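Local coordinates for rRNA N-glycosidase (Bougainvillea spectabilis, PDB 3CTK), which is a single-chain member of the plant ribosome-inactivating proteins, in which a mixed beta sheet is combined with a largely helical part, at residues A[19-22]-A[23-27]; A[29-33]-A[34-38]; A[174-178]-A[179-183]; A[92-95]-A[96-100]. All blocks are in the same frame, centred on the assembly; numbering follows the deposited sequence.

Interaction 1: residues A[19-22]-A[23-27]; sequences QDLR and NELAK
N23 folds back over the turn that starts at Q19: its backbone N bonds to Q19 O (3.0 Å). Beside this bond, N23 ND2 stands 3.0 Å from Q19 OE1, the two amide planes turned 46° apart. Q19 gets there because its chain kinks at the second torsion (chi2 57°), which brings the amide round to the next turn. At E24 the backbone N is shared weakly between the carbonyls of D20 and L21, while E24 CG lies 3.4 Å from D20 O. A water bridges the same pair, donating to D20 O and to E24 OE1; E24 OE2 is taken by N2. L25 N donates to L21 O (3.1 Å), and L25 CD1 meets L21 CG at 4.0 Å. These two leucines form the inner face, packed on A167 of helix 149-168, and L21 also reaches V48 of strand 47-53. A26 is the first residue past the helix: A26 N donates to R22 O (2.8 Å), and the residue then centres an inverse gamma turn. R22 itself extends away, its guanidinium held by the carbonyls of A166 and A167 and by a salt bridge to E173. K27, already beyond the last turn, curls back so that NZ makes a weak bond to E24 O (2.8 Å). The arrangement is the C-terminal end of an amphipathic helix, here the helix of a beta-alpha-beta unit made of strand 3-7, helix 14-25 and strand 47-53.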
ATOM      1  N   GLN A  19      -0.288  -9.191   8.205  1.00  8.10           N
ATOM      2  CA  GLN A  19      -1.432 -10.086   8.332  1.00  8.48           C
ATOM      3  C   GLN A  19      -2.574  -9.377   9.050  1.00  8.03           C
ATOM      4  O   GLN A  19      -3.741  -9.546   8.684  1.00  7.54           O
ATOM      5  CB  GLN A  19      -1.054 -11.366   9.084  1.00 10.29           C
ATOM      6  CG  GLN A  19      -2.218 -12.346   9.220  1.00 11.36           C
ATOM      7  CD  GLN A  19      -2.808 -12.747   7.877  1.00 13.07           C
ATOM      8  OE1 GLN A  19      -3.994 -12.533   7.615  1.00 16.62           O
ATOM      9  NE2 GLN A  19      -1.984 -13.333   7.022  1.00 15.70           N
ATOM     10  N   ASP A  20      -2.250  -8.572  10.060  1.00  7.16           N
ATOM     11  CA  ASP A  20      -3.295  -7.849  10.780  1.00  8.37           C
ATOM     12  C   ASP A  20      -3.979  -6.827   9.873  1.00  7.47           C
ATOM     13  O   ASP A  20      -5.182  -6.583  10.003  1.00  7.41           O
ATOM     14  CB  ASP A  20      -2.728  -7.153  12.026  1.00 10.66           C
ATOM     15  CG  ASP A  20      -2.312  -8.141  13.112  1.00 14.56           C
ATOM     16  OD1 ASP A  20      -2.846  -9.271  13.137  1.00 15.76           O
ATOM     17  OD2 ASP A  20      -1.457  -7.782  13.950  1.00 15.72           O
ATOM     18  N   LEU A  21      -3.218  -6.233   8.955  1.00  6.60           N
ATOM     19  CA  LEU A  21      -3.786  -5.266   8.019  1.00  5.41           C
ATOM     20  C   LEU A  21      -4.721  -5.993   7.053  1.00  4.88           C
ATOM     21  O   LEU A  21      -5.811  -5.506   6.747  1.00  5.01           O
ATOM     22  CB  LEU A  21      -2.676  -4.541   7.244  1.00  5.85           C
ATOM     23  CG  LEU A  21      -3.090  -3.579   6.119  1.00  6.08           C
ATOM     24  CD1 LEU A  21      -4.107  -2.557   6.614  1.00  6.07           C
ATOM     25  CD2 LEU A  21      -1.843  -2.879   5.585  1.00  4.57           C
ATOM     26  N   ARG A  22      -4.310  -7.166   6.577  1.00  3.45           N
ATOM     27  CA  ARG A  22      -5.167  -7.926   5.668  1.00  5.10           C
ATOM     28  C   ARG A  22      -6.485  -8.284   6.355  1.00  6.26           C
ATOM     29  O   ARG A  22      -7.537  -8.286   5.723  1.00  5.41           O
ATOM     30  CB  ARG A  22      -4.478  -9.216   5.207  1.00  3.75           C
ATOM     31  CG  ARG A  22      -3.359  -9.012   4.200  1.00  4.99           C
ATOM     32  CD  ARG A  22      -2.683 -10.334   3.833  1.00  7.01           C
ATOM     33  NE  ARG A  22      -1.554 -10.109   2.934  1.00  7.25           N
ATOM     34  CZ  ARG A  22      -0.398 -10.759   3.000  1.00  9.00           C
ATOM     35  NH1 ARG A  22      -0.207 -11.694   3.924  1.00  7.61           N
ATOM     36  NH2 ARG A  22       0.583 -10.448   2.161  1.00  6.98           N
ATOM     37  N   ASN A  23      -6.418  -8.597   7.647  1.00  6.53           N
ATOM     38  CA  ASN A  23      -7.616  -8.951   8.403  1.00  8.16           C
ATOM     39  C   ASN A  23      -8.615  -7.793   8.404  1.00  7.89           C
ATOM     40  O   ASN A  23      -9.828  -8.005   8.361  1.00  7.18           O
ATOM     41  CB  ASN A  23      -7.243  -9.313   9.847  1.00  8.54           C
ATOM     42  CG  ASN A  23      -6.542 -10.659   9.956  1.00 11.62           C
ATOM     43  OD1 ASN A  23      -6.021 -11.010  11.016  1.00 14.53           O
ATOM     44  ND2 ASN A  23      -6.537 -11.424   8.870  1.00  8.89           N
ATOM     45  N   GLU A  24      -8.101  -6.569   8.455  1.00  6.40           N
ATOM     46  CA  GLU A  24      -8.952  -5.382   8.448  1.00  8.86           C
ATOM     47  C   GLU A  24      -9.549  -5.125   7.063  1.00  8.61           C
ATOM     48  O   GLU A  24     -10.646  -4.581   6.942  1.00 10.75           O
ATOM     49  CB  GLU A  24      -8.149  -4.151   8.878  1.00 11.20           C
ATOM     50  CG  GLU A  24      -7.656  -4.201  10.311  1.00 14.07           C
ATOM     51  CD  GLU A  24      -8.787  -4.129  11.315  1.00 19.22           C
ATOM     52  OE1 GLU A  24      -8.571  -4.534  12.476  1.00 22.44           O
ATOM     53  OE2 GLU A  24      -9.889  -3.658  10.950  1.00 19.19           O
ATOM     54  N   LEU A  25      -8.824  -5.526   6.024  1.00  7.21           N
ATOM     55  CA  LEU A  25      -9.263  -5.317   4.647  1.00  6.56           C
ATOM     56  C   LEU A  25     -10.174  -6.422   4.104  1.00  6.42           C
ATOM     57  O   LEU A  25     -10.982  -6.180   3.204  1.00  6.72           O
ATOM     58  CB  LEU A  25      -8.036  -5.187   3.730  1.00  6.48           C
ATOM     59  CG  LEU A  25      -7.018  -4.083   4.034  1.00  5.40           C
ATOM     60  CD1 LEU A  25      -5.736  -4.323   3.233  1.00  5.35           C
ATOM     61  CD2 LEU A  25      -7.618  -2.721   3.701  1.00  7.55           C
ATOM     62  N   ALA A  26     -10.037  -7.630   4.643  1.00  7.51           N
ATOM     63  CA  ALA A  26     -10.833  -8.768   4.180  1.00  7.10           C
ATOM     64  C   ALA A  26     -12.275  -8.690   4.663  1.00  8.94           C
ATOM     65  O   ALA A  26     -12.660  -9.383   5.605  1.00  9.18           O
ATOM     66  CB  ALA A  26     -10.191 -10.070   4.648  1.00  7.25           C
ATOM     67  N   LYS A  27     -13.071  -7.857   3.996  1.00  8.27           N
ATOM     68  CA  LYS A  27     -14.472  -7.665   4.363  1.00  9.55           C
ATOM     69  C   LYS A  27     -15.458  -8.219   3.341  1.00  9.41           C
ATOM     70  O   LYS A  27     -16.666  -8.235   3.585  1.00  9.95           O
ATOM     71  CB  LYS A  27     -14.756  -6.178   4.562  1.00 10.81           C
ATOM     72  CG  LYS A  27     -13.851  -5.496   5.577  1.00 13.37           C
ATOM     73  CD  LYS A  27     -14.233  -4.030   5.736  1.00 16.31           C
ATOM     74  CE  LYS A  27     -13.283  -3.310   6.676  1.00 18.52           C
ATOM     75  NZ  LYS A  27     -13.211  -3.967   8.010  1.00 19.25           N
TER
HETATM   76  O   HOH W   1      -6.501  -6.896  12.469  1.00 11.80           O

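Interaction 2: residues A[29-33]-A[34-38]; sequences TPVCQ and LPVTL
At T29 the contact is made by the backbone, V36 CG2 packing against T29 O at 3.4 Å. P30 CA makes a C-H...O contact of 3.2 Å with L34 O. V31 pairs with L34 in a single antiparallel, hydrogen-bonded bridge: V31 N donates to L34 O (3.1 Å), and L34 N returns the bond to V31 O (2.9 Å). The V31 side chain has CG1 between its backbone N and carbonyl carbon (chi1 67°), and this methyl touches V36 CG2 at 3.6 Å; both valines pack on H206 of helix 198-208. C32 and Q33 are the central pair of a type I' beta turn running from V31 to L34, both with positive phi. The result is a tight, two-residue turn like that of a beta hairpin, limited to a single bridge. C32 turns its SG to the disulfide with C212, while C32 O sits 3.6 Å from L34 CG. Q33 sends its extended chain out from the turn. The chemistry thus divides between two backbone bonds that close the turn and a small apolar patch of valines. A covalent sulfur link at the tip also ties the turn to the C-terminal part of the chain, which should restrict its movement.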
ATOM      1  N   THR A  29     -16.750 -11.270   0.329  1.00  8.64           N
ATOM      2  CA  THR A  29     -16.910 -12.719   0.267  1.00  9.65           C
ATOM      3  C   THR A  29     -15.676 -13.322  -0.397  1.00  8.36           C
ATOM      4  O   THR A  29     -15.294 -12.911  -1.489  1.00  8.27           O
ATOM      5  CB  THR A  29     -18.147 -13.104  -0.560  1.00 11.34           C
ATOM      6  OG1 THR A  29     -19.317 -12.544   0.050  1.00 13.49           O
ATOM      7  CG2 THR A  29     -18.287 -14.620  -0.630  1.00 10.95           C
ATOM      8  N   PRO A  30     -15.032 -14.299   0.258  1.00  8.74           N
ATOM      9  CA  PRO A  30     -13.838 -14.933  -0.308  1.00  8.90           C
ATOM     10  C   PRO A  30     -14.101 -15.570  -1.669  1.00  9.33           C
ATOM     11  O   PRO A  30     -15.211 -16.020  -1.949  1.00  9.06           O
ATOM     12  CB  PRO A  30     -13.473 -15.985   0.738  1.00 11.16           C
ATOM     13  CG  PRO A  30     -14.013 -15.414   2.011  1.00 12.18           C
ATOM     14  CD  PRO A  30     -15.348 -14.870   1.579  1.00 10.60           C
ATOM     15  N   VAL A  31     -13.074 -15.600  -2.512  1.00  7.69           N
ATOM     16  CA  VAL A  31     -13.184 -16.219  -3.826  1.00  6.76           C
ATOM     17  C   VAL A  31     -11.930 -17.070  -3.998  1.00  6.44           C
ATOM     18  O   VAL A  31     -10.818 -16.616  -3.722  1.00  6.12           O
ATOM     19  CB  VAL A  31     -13.289 -15.164  -4.962  1.00  7.87           C
ATOM     20  CG1 VAL A  31     -11.991 -14.391  -5.100  1.00 11.34           C
ATOM     21  CG2 VAL A  31     -13.639 -15.850  -6.270  1.00  9.81           C
ATOM     22  N   CYS A  32     -12.123 -18.312  -4.432  1.00  5.94           N
ATOM     23  CA  CYS A  32     -11.022 -19.253  -4.607  1.00  7.10           C
ATOM     24  C   CYS A  32     -10.142 -19.302  -3.350  1.00  7.78           C
ATOM     25  O   CYS A  32      -8.908 -19.330  -3.431  1.00  6.76           O
ATOM     26  CB  CYS A  32     -10.184 -18.887  -5.840  1.00  9.42           C
ATOM     27  SG  CYS A  32     -11.095 -18.888  -7.428  1.00 12.90           S
ATOM     28  N   GLN A  33     -10.797 -19.306  -2.189  1.00  6.93           N
ATOM     29  CA  GLN A  33     -10.118 -19.374  -0.895  1.00  8.53           C
ATOM     30  C   GLN A  33      -9.176 -18.209  -0.600  1.00  7.51           C
ATOM     31  O   GLN A  33      -8.213 -18.364   0.156  1.00  8.62           O
ATOM     32  CB  GLN A  33      -9.345 -20.691  -0.785  1.00 12.87           C
ATOM     33  CG  GLN A  33     -10.229 -21.922  -0.807  1.00 18.74           C
ATOM     34  CD  GLN A  33      -9.429 -23.208  -0.797  1.00 19.87           C
ATOM     35  OE1 GLN A  33      -8.731 -23.532  -1.762  1.00 25.00           O
ATOM     36  NE2 GLN A  33      -9.520 -23.946   0.297  1.00 23.36           N
ATOM     37  N   LEU A  34      -9.458 -17.054  -1.195  1.00  6.55           N
ATOM     38  CA  LEU A  34      -8.649 -15.853  -0.996  1.00  5.49           C
ATOM     39  C   LEU A  34      -9.525 -14.702  -0.497  1.00  6.06           C
ATOM     40  O   LEU A  34     -10.702 -14.607  -0.850  1.00  6.31           O
ATOM     41  CB  LEU A  34      -7.985 -15.439  -2.315  1.00  7.03           C
ATOM     42  CG  LEU A  34      -6.914 -16.362  -2.894  1.00  7.70           C
ATOM     43  CD1 LEU A  34      -6.585 -15.928  -4.318  1.00  6.95           C
ATOM     44  CD2 LEU A  34      -5.669 -16.315  -2.022  1.00  7.04           C
ATOM     45  N   PRO A  35      -8.961 -13.819   0.343  1.00  6.04           N
ATOM     46  CA  PRO A  35      -9.684 -12.667   0.890  1.00  6.27           C
ATOM     47  C   PRO A  35     -10.013 -11.689  -0.243  1.00  6.40           C
ATOM     48  O   PRO A  35      -9.315 -11.658  -1.259  1.00  5.41           O
ATOM     49  CB  PRO A  35      -8.688 -12.072   1.889  1.00  8.68           C
ATOM     50  CG  PRO A  35      -7.775 -13.231   2.214  1.00 10.46           C
ATOM     51  CD  PRO A  35      -7.594 -13.873   0.877  1.00  5.37           C
ATOM     52  N   VAL A  36     -11.074 -10.903  -0.068  1.00  4.63           N
ATOM     53  CA  VAL A  36     -11.499  -9.933  -1.076  1.00  5.00           C
ATOM     54  C   VAL A  36     -11.977  -8.655  -0.383  1.00  5.50           C
ATOM     55  O   VAL A  36     -12.581  -8.719   0.690  1.00  6.48           O
ATOM     56  CB  VAL A  36     -12.667 -10.504  -1.933  1.00  5.21           C
ATOM     57  CG1 VAL A  36     -13.085  -9.493  -2.999  1.00  7.07           C
ATOM     58  CG2 VAL A  36     -12.254 -11.823  -2.572  1.00  4.64           C
ATOM     59  N   THR A  37     -11.696  -7.498  -0.978  1.00  5.02           N
ATOM     60  CA  THR A  37     -12.137  -6.231  -0.392  1.00  6.20           C
ATOM     61  C   THR A  37     -13.585  -5.947  -0.799  1.00  5.93           C
ATOM     62  O   THR A  37     -14.127  -6.602  -1.689  1.00  7.34           O
ATOM     63  CB  THR A  37     -11.274  -5.024  -0.864  1.00  5.49           C
ATOM     64  OG1 THR A  37     -11.440  -4.834  -2.273  1.00  3.87           O
ATOM     65  CG2 THR A  37      -9.799  -5.252  -0.556  1.00  4.65           C
ATOM     66  N   LEU A  38     -14.208  -4.979  -0.131  1.00  6.42           N
ATOM     67  CA  LEU A  38     -15.580  -4.574  -0.445  1.00  7.58           C
ATOM     68  C   LEU A  38     -15.523  -3.337  -1.342  1.00  7.35           C
ATOM     69  O   LEU A  38     -14.708  -2.444  -1.111  1.00  8.92           O
ATOM     70  CB  LEU A  38     -16.344  -4.210   0.831  1.00  9.83           C
ATOM     71  CG  LEU A  38     -17.048  -5.296   1.637  1.00 11.42           C
ATOM     72  CD1 LEU A  38     -17.710  -4.668   2.857  1.00 11.99           C
ATOM     73  CD2 LEU A  38     -18.088  -5.978   0.766  1.00 12.60           C
TER

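Interaction 3: residues A[174-178]-A[179-183]; sequences TEVVD and RGLYG
E175 and R179 form a salt bridge one helical turn apart, their side chains running alongside each other in the same direction. R179 NE donates to E175 OE1 (2.8 Å); the oxygen lies near the plane of the guanidinium, but is itself met from 36° above the carboxylate plane. The glutamate chain bends at its second torsion (chi2 -61°), which carries the acid across to the extended arginine. One water completes the link, donating to E175 OE2 and accepting from R179 NH2, so both carboxylate oxygens have a partner. Ion pairing of this kind probably favours the charged form of the acid, which is otherwise buried.

Backbone bonds continue the same i to i+4 pattern: R179 N reaches E175 O at 2.8 Å, and G180 N reaches V176 O at 2.7 Å. This is the closing part of helix 170-180, where the winding includes a wider pi-type turn at 176-178. A second water takes over beyond it, donating to V177 O and accepting from Y182 N.

Apolar contacts are made by L181, which folds back over the preceding turn. Its CD1 runs beside V177, 3.7 Å from V177 CA, while CD2 meets V176 CG1 at 4.1 Å, those two side chains crossing at about a right angle. V176, V177 and L181 all rest on Y14 of helix 14-25.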
ATOM      1  N   THR A 174       7.016 -10.929   0.984  1.00  6.49           N
ATOM      2  CA  THR A 174       8.200 -11.763   1.156  1.00  7.93           C
ATOM      3  C   THR A 174       9.481 -11.051   0.736  1.00  7.74           C
ATOM      4  O   THR A 174      10.529 -11.252   1.349  1.00  8.55           O
ATOM      5  CB  THR A 174       8.062 -13.096   0.395  1.00  9.88           C
ATOM      6  OG1 THR A 174       6.954 -13.830   0.932  1.00 11.71           O
ATOM      7  CG2 THR A 174       9.318 -13.936   0.554  1.00 10.91           C
ATOM      8  N   GLU A 175       9.406 -10.216  -0.298  1.00  7.43           N
ATOM      9  CA  GLU A 175      10.591  -9.476  -0.732  1.00  8.53           C
ATOM     10  C   GLU A 175      11.036  -8.544   0.388  1.00  7.71           C
ATOM     11  O   GLU A 175      12.229  -8.429   0.680  1.00  8.37           O
ATOM     12  CB  GLU A 175      10.298  -8.654  -1.996  1.00  9.65           C
ATOM     13  CG  GLU A 175      10.191  -9.479  -3.268  1.00 13.05           C
ATOM     14  CD  GLU A 175      11.479 -10.217  -3.587  1.00 15.05           C
ATOM     15  OE1 GLU A 175      12.483  -9.554  -3.934  1.00 16.98           O
ATOM     16  OE2 GLU A 175      11.489 -11.461  -3.483  1.00 18.36           O
ATOM     17  N   VAL A 176      10.076  -7.880   1.026  1.00  7.97           N
ATOM     18  CA  VAL A 176      10.411  -6.969   2.112  1.00  7.05           C
ATOM     19  C   VAL A 176      10.995  -7.736   3.293  1.00  7.94           C
ATOM     20  O   VAL A 176      11.971  -7.302   3.899  1.00  9.66           O
ATOM     21  CB  VAL A 176       9.173  -6.157   2.573  1.00  4.96           C
ATOM     22  CG1 VAL A 176       9.518  -5.322   3.805  1.00  5.27           C
ATOM     23  CG2 VAL A 176       8.711  -5.246   1.444  1.00  5.35           C
ATOM     24  N   VAL A 177      10.406  -8.885   3.616  1.00  8.53           N
ATOM     25  CA  VAL A 177      10.896  -9.701   4.724  1.00  8.70           C
ATOM     26  C   VAL A 177      12.327 -10.187   4.477  1.00  9.54           C
ATOM     27  O   VAL A 177      13.172 -10.128   5.376  1.00  9.88           O
ATOM     28  CB  VAL A 177       9.991 -10.934   4.960  1.00  9.90           C
ATOM     29  CG1 VAL A 177      10.648 -11.886   5.955  1.00 10.00           C
ATOM     30  CG2 VAL A 177       8.637 -10.485   5.495  1.00  9.26           C
ATOM     31  N   ASP A 178      12.594 -10.662   3.263  1.00  9.62           N
ATOM     32  CA  ASP A 178      13.921 -11.171   2.910  1.00 10.94           C
ATOM     33  C   ASP A 178      14.988 -10.112   2.650  1.00 10.58           C
ATOM     34  O   ASP A 178      16.171 -10.340   2.931  1.00  9.85           O
ATOM     35  CB  ASP A 178      13.850 -12.053   1.660  1.00 12.84           C
ATOM     36  CG  ASP A 178      13.068 -13.324   1.876  1.00 15.19           C
ATOM     37  OD1 ASP A 178      12.820 -13.687   3.044  1.00 18.24           O
ATOM     38  OD2 ASP A 178      12.712 -13.968   0.865  1.00 17.40           O
ATOM     39  N   ARG A 179      14.575  -8.962   2.121  1.00 10.24           N
ATOM     40  CA  ARG A 179      15.517  -7.908   1.752  1.00  9.45           C
ATOM     41  C   ARG A 179      15.366  -6.529   2.399  1.00  9.52           C
ATOM     42  O   ARG A 179      16.315  -5.746   2.385  1.00 10.39           O
ATOM     43  CB  ARG A 179      15.469  -7.689   0.237  1.00 11.17           C
ATOM     44  CG  ARG A 179      15.423  -8.946  -0.620  1.00 15.06           C
ATOM     45  CD  ARG A 179      15.157  -8.558  -2.072  1.00 18.17           C
ATOM     46  NE  ARG A 179      15.065  -9.711  -2.964  1.00 23.23           N
ATOM     47  CZ  ARG A 179      16.109 -10.414  -3.393  1.00 25.19           C
ATOM     48  NH1 ARG A 179      17.337 -10.081  -3.016  1.00 26.06           N
ATOM     49  NH2 ARG A 179      15.926 -11.454  -4.198  1.00 26.89           N
ATOM     50  N   GLY A 180      14.196  -6.219   2.947  1.00  8.21           N
ATOM     51  CA  GLY A 180      14.001  -4.891   3.514  1.00  7.54           C
ATOM     52  C   GLY A 180      13.806  -4.705   5.007  1.00  9.13           C
ATOM     53  O   GLY A 180      13.485  -3.602   5.444  1.00 10.85           O
ATOM     54  N   LEU A 181      13.987  -5.753   5.799  1.00  8.03           N
ATOM     55  CA  LEU A 181      13.820  -5.613   7.237  1.00  8.29           C
ATOM     56  C   LEU A 181      15.171  -5.322   7.877  1.00  8.59           C
ATOM     57  O   LEU A 181      15.265  -4.548   8.830  1.00  9.14           O
ATOM     58  CB  LEU A 181      13.211  -6.882   7.842  1.00  9.41           C
ATOM     59  CG  LEU A 181      11.788  -7.237   7.391  1.00 10.92           C
ATOM     60  CD1 LEU A 181      11.303  -8.447   8.171  1.00 10.17           C
ATOM     61  CD2 LEU A 181      10.852  -6.048   7.613  1.00 10.56           C
ATOM     62  N   TYR A 182      16.215  -5.932   7.330  1.00  8.57           N
ATOM     63  CA  TYR A 182      17.568  -5.746   7.843  1.00  9.45           C
ATOM     64  C   TYR A 182      18.503  -5.243   6.753  1.00  9.26           C
ATOM     65  O   TYR A 182      19.726  -5.311   6.884  1.00  9.83           O
ATOM     66  CB  TYR A 182      18.090  -7.063   8.422  1.00 11.67           C
ATOM     67  CG  TYR A 182      17.182  -7.631   9.489  1.00 15.87           C
ATOM     68  CD1 TYR A 182      16.263  -8.636   9.189  1.00 16.55           C
ATOM     69  CD2 TYR A 182      17.210  -7.131  10.789  1.00 16.64           C
ATOM     70  CE1 TYR A 182      15.391  -9.128  10.160  1.00 19.71           C
ATOM     71  CE2 TYR A 182      16.345  -7.612  11.766  1.00 19.51           C
ATOM     72  CZ  TYR A 182      15.438  -8.611  11.445  1.00 20.88           C
ATOM     73  OH  TYR A 182      14.577  -9.086  12.412  1.00 23.89           O
ATOM     74  N   GLY A 183      17.911  -4.734   5.678  1.00  7.61           N
ATOM     75  CA  GLY A 183      18.684  -4.205   4.571  1.00  6.85           C
ATOM     76  C   GLY A 183      17.820  -3.305   3.710  1.00  7.12           C
ATOM     77  O   GLY A 183      16.707  -2.946   4.103  1.00  7.94           O
TER
HETATM   78  O   HOH W   2      13.348 -12.578  -4.968  1.00 47.65           O
HETATM   79  O   HOH W   3      15.620  -8.222   5.536  1.00 14.42           O

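Interaction 4: residues A[92-95]-A[96-100]; sequences TVAT and SKLFP
S96 lies over the start of the helix, meeting T92 with both backbone and side chain. Its N donates to T92 O (2.9 Å), while OG stands 3.0 Å from the same oxygen and 3.6 Å from T92 CG2. Placing OG beside the backbone N (chi1 -65°) lets it reach back in this way. A water sits 2.6 Å from S96 OG and equally close to T95 OG1, bridging the two hydroxyls.

V93 comes next along the helix, and V93 O accepts from K97 N (2.9 Å). Its CG2 touches K97 CD at 3.9 Å, the two side chains crossing at a slant, and the valine packs further on F47. The helix is that of a beta-alpha-beta unit, strand 81-88, helix 92-97 and strand 105-108.

A94 lies on the inner side. Its carbonyl oxygen accepts from L98 N (3.1 Å) as the chain leaves the helix, and its CB meets L98 CD1 at 4.1 Å. L98 and A94 both rest on F47 of strand 47-53. R105 picks up the carbonyls of T95, L98 and F99, holding the chain that follows the helix.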
ATOM      1  N   THR A  92     -14.119  12.427  -1.304  1.00  8.82           N
ATOM      2  CA  THR A  92     -14.550  13.538  -0.464  1.00  9.99           C
ATOM      3  C   THR A  92     -14.681  13.066   0.984  1.00 10.14           C
ATOM      4  O   THR A  92     -14.396  13.818   1.915  1.00 10.72           O
ATOM      5  CB  THR A  92     -15.905  14.105  -0.933  1.00 12.35           C
ATOM      6  OG1 THR A  92     -15.778  14.582  -2.278  1.00 13.50           O
ATOM      7  CG2 THR A  92     -16.343  15.255  -0.038  1.00 13.15           C
ATOM      8  N   VAL A  93     -15.091  11.815   1.172  1.00  9.05           N
ATOM      9  CA  VAL A  93     -15.245  11.279   2.518  1.00  9.02           C
ATOM     10  C   VAL A  93     -13.910  11.279   3.267  1.00  7.66           C
ATOM     11  O   VAL A  93     -13.881  11.341   4.496  1.00  8.39           O
ATOM     12  CB  VAL A  93     -15.826   9.838   2.492  1.00 11.16           C
ATOM     13  CG1 VAL A  93     -14.901   8.907   1.723  1.00 12.29           C
ATOM     14  CG2 VAL A  93     -16.031   9.334   3.913  1.00 12.74           C
ATOM     15  N   ALA A  94     -12.808  11.211   2.524  1.00  7.48           N
ATOM     16  CA  ALA A  94     -11.479  11.207   3.134  1.00  7.09           C
ATOM     17  C   ALA A  94     -11.149  12.561   3.766  1.00  7.61           C
ATOM     18  O   ALA A  94     -10.782  12.643   4.938  1.00  6.28           O
ATOM     19  CB  ALA A  94     -10.421  10.851   2.089  1.00  7.47           C
ATOM     20  N   THR A  95     -11.279  13.626   2.987  1.00  7.27           N
ATOM     21  CA  THR A  95     -10.975  14.950   3.503  1.00  8.10           C
ATOM     22  C   THR A  95     -12.036  15.435   4.487  1.00  9.40           C
ATOM     23  O   THR A  95     -11.761  16.281   5.335  1.00 10.14           O
ATOM     24  CB  THR A  95     -10.818  15.972   2.355  1.00  8.20           C
ATOM     25  OG1 THR A  95     -11.898  15.821   1.424  1.00  8.94           O
ATOM     26  CG2 THR A  95      -9.492  15.757   1.629  1.00  7.72           C
ATOM     27  N   SER A  96     -13.243  14.885   4.393  1.00 10.44           N
ATOM     28  CA  SER A  96     -14.321  15.290   5.292  1.00  9.42           C
ATOM     29  C   SER A  96     -14.331  14.568   6.635  1.00  9.80           C
ATOM     30  O   SER A  96     -14.639  15.176   7.656  1.00 11.08           O
ATOM     31  CB  SER A  96     -15.686  15.085   4.624  1.00 10.09           C
ATOM     32  OG  SER A  96     -15.845  15.928   3.496  1.00 16.11           O
ATOM     33  N   LYS A  97     -13.984  13.285   6.645  1.00  8.53           N
ATOM     34  CA  LYS A  97     -14.032  12.520   7.889  1.00  9.02           C
ATOM     35  C   LYS A  97     -12.735  12.097   8.571  1.00  7.56           C
ATOM     36  O   LYS A  97     -12.747  11.779   9.762  1.00  8.71           O
ATOM     37  CB  LYS A  97     -14.918  11.290   7.688  1.00 10.79           C
ATOM     38  CG  LYS A  97     -16.398  11.630   7.631  1.00 14.38           C
ATOM     39  CD  LYS A  97     -17.253  10.394   7.438  1.00 19.39           C
ATOM     40  CE  LYS A  97     -18.710  10.700   7.737  1.00 22.60           C
ATOM     41  NZ  LYS A  97     -19.182  11.917   7.021  1.00 26.03           N
ATOM     42  N   LEU A  98     -11.626  12.075   7.843  1.00  5.97           N
ATOM     43  CA  LEU A  98     -10.361  11.680   8.459  1.00  6.11           C
ATOM     44  C   LEU A  98      -9.762  12.775   9.325  1.00  5.99           C
ATOM     45  O   LEU A  98      -9.939  13.964   9.050  1.00  7.76           O
ATOM     46  CB  LEU A  98      -9.336  11.275   7.391  1.00  6.77           C
ATOM     47  CG  LEU A  98      -9.525   9.886   6.776  1.00  5.34           C
ATOM     48  CD1 LEU A  98      -8.576   9.710   5.601  1.00  6.46           C
ATOM     49  CD2 LEU A  98      -9.283   8.821   7.845  1.00  6.63           C
ATOM     50  N   PHE A  99      -9.058  12.359  10.376  1.00  6.11           N
ATOM     51  CA  PHE A  99      -8.380  13.280  11.286  1.00  6.43           C
ATOM     52  C   PHE A  99      -9.286  14.436  11.700  1.00  7.99           C
ATOM     53  O   PHE A  99      -8.958  15.607  11.507  1.00  9.02           O
ATOM     54  CB  PHE A  99      -7.123  13.804  10.599  1.00  5.76           C
ATOM     55  CG  PHE A  99      -6.325  12.728   9.904  1.00  5.70           C
ATOM     56  CD1 PHE A  99      -5.881  12.907   8.597  1.00  6.22           C
ATOM     57  CD2 PHE A  99      -6.023  11.537  10.558  1.00  6.30           C
ATOM     58  CE1 PHE A  99      -5.143  11.910   7.948  1.00  7.43           C
ATOM     59  CE2 PHE A  99      -5.285  10.535   9.917  1.00  7.72           C
ATOM     60  CZ  PHE A  99      -4.847  10.728   8.609  1.00  6.18           C
ATOM     61  N   PRO A 100     -10.438  14.115  12.305  1.00  9.35           N
ATOM     62  CA  PRO A 100     -11.395  15.135  12.741  1.00 10.18           C
ATOM     63  C   PRO A 100     -10.822  16.168  13.707  1.00  9.05           C
ATOM     64  O   PRO A 100     -10.076  15.832  14.626  1.00 11.00           O
ATOM     65  CB  PRO A 100     -12.514  14.307  13.368  1.00 10.53           C
ATOM     66  CG  PRO A 100     -11.776  13.119  13.925  1.00 10.17           C
ATOM     67  CD  PRO A 100     -10.825  12.782  12.799  1.00  9.46           C
TER
HETATM   68  O   HOH W   4     -14.052  17.211   2.084  1.00 19.61           O

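Interactions 1 and 2 adjoin, their centres about 11 Å apart: as the chain leaves helix 14-25, A26 CB packs on P35 CB at 3.7 Å and K27 O lies 3.5 Å from L38 CG. Interaction 3 does not touch interaction 1, the nearest atoms being about 7 Å apart, yet both involve helix 14-25, since 174-183 rests on Y14 near its start. Interaction 4 is joined to interaction 1 through strand 47-53, which receives L21 and E24 at V48 and V93, A94 and L98 at F47. Interactions 3 and 4 are on opposite sides of the chain's centre, about 33 Å between centres.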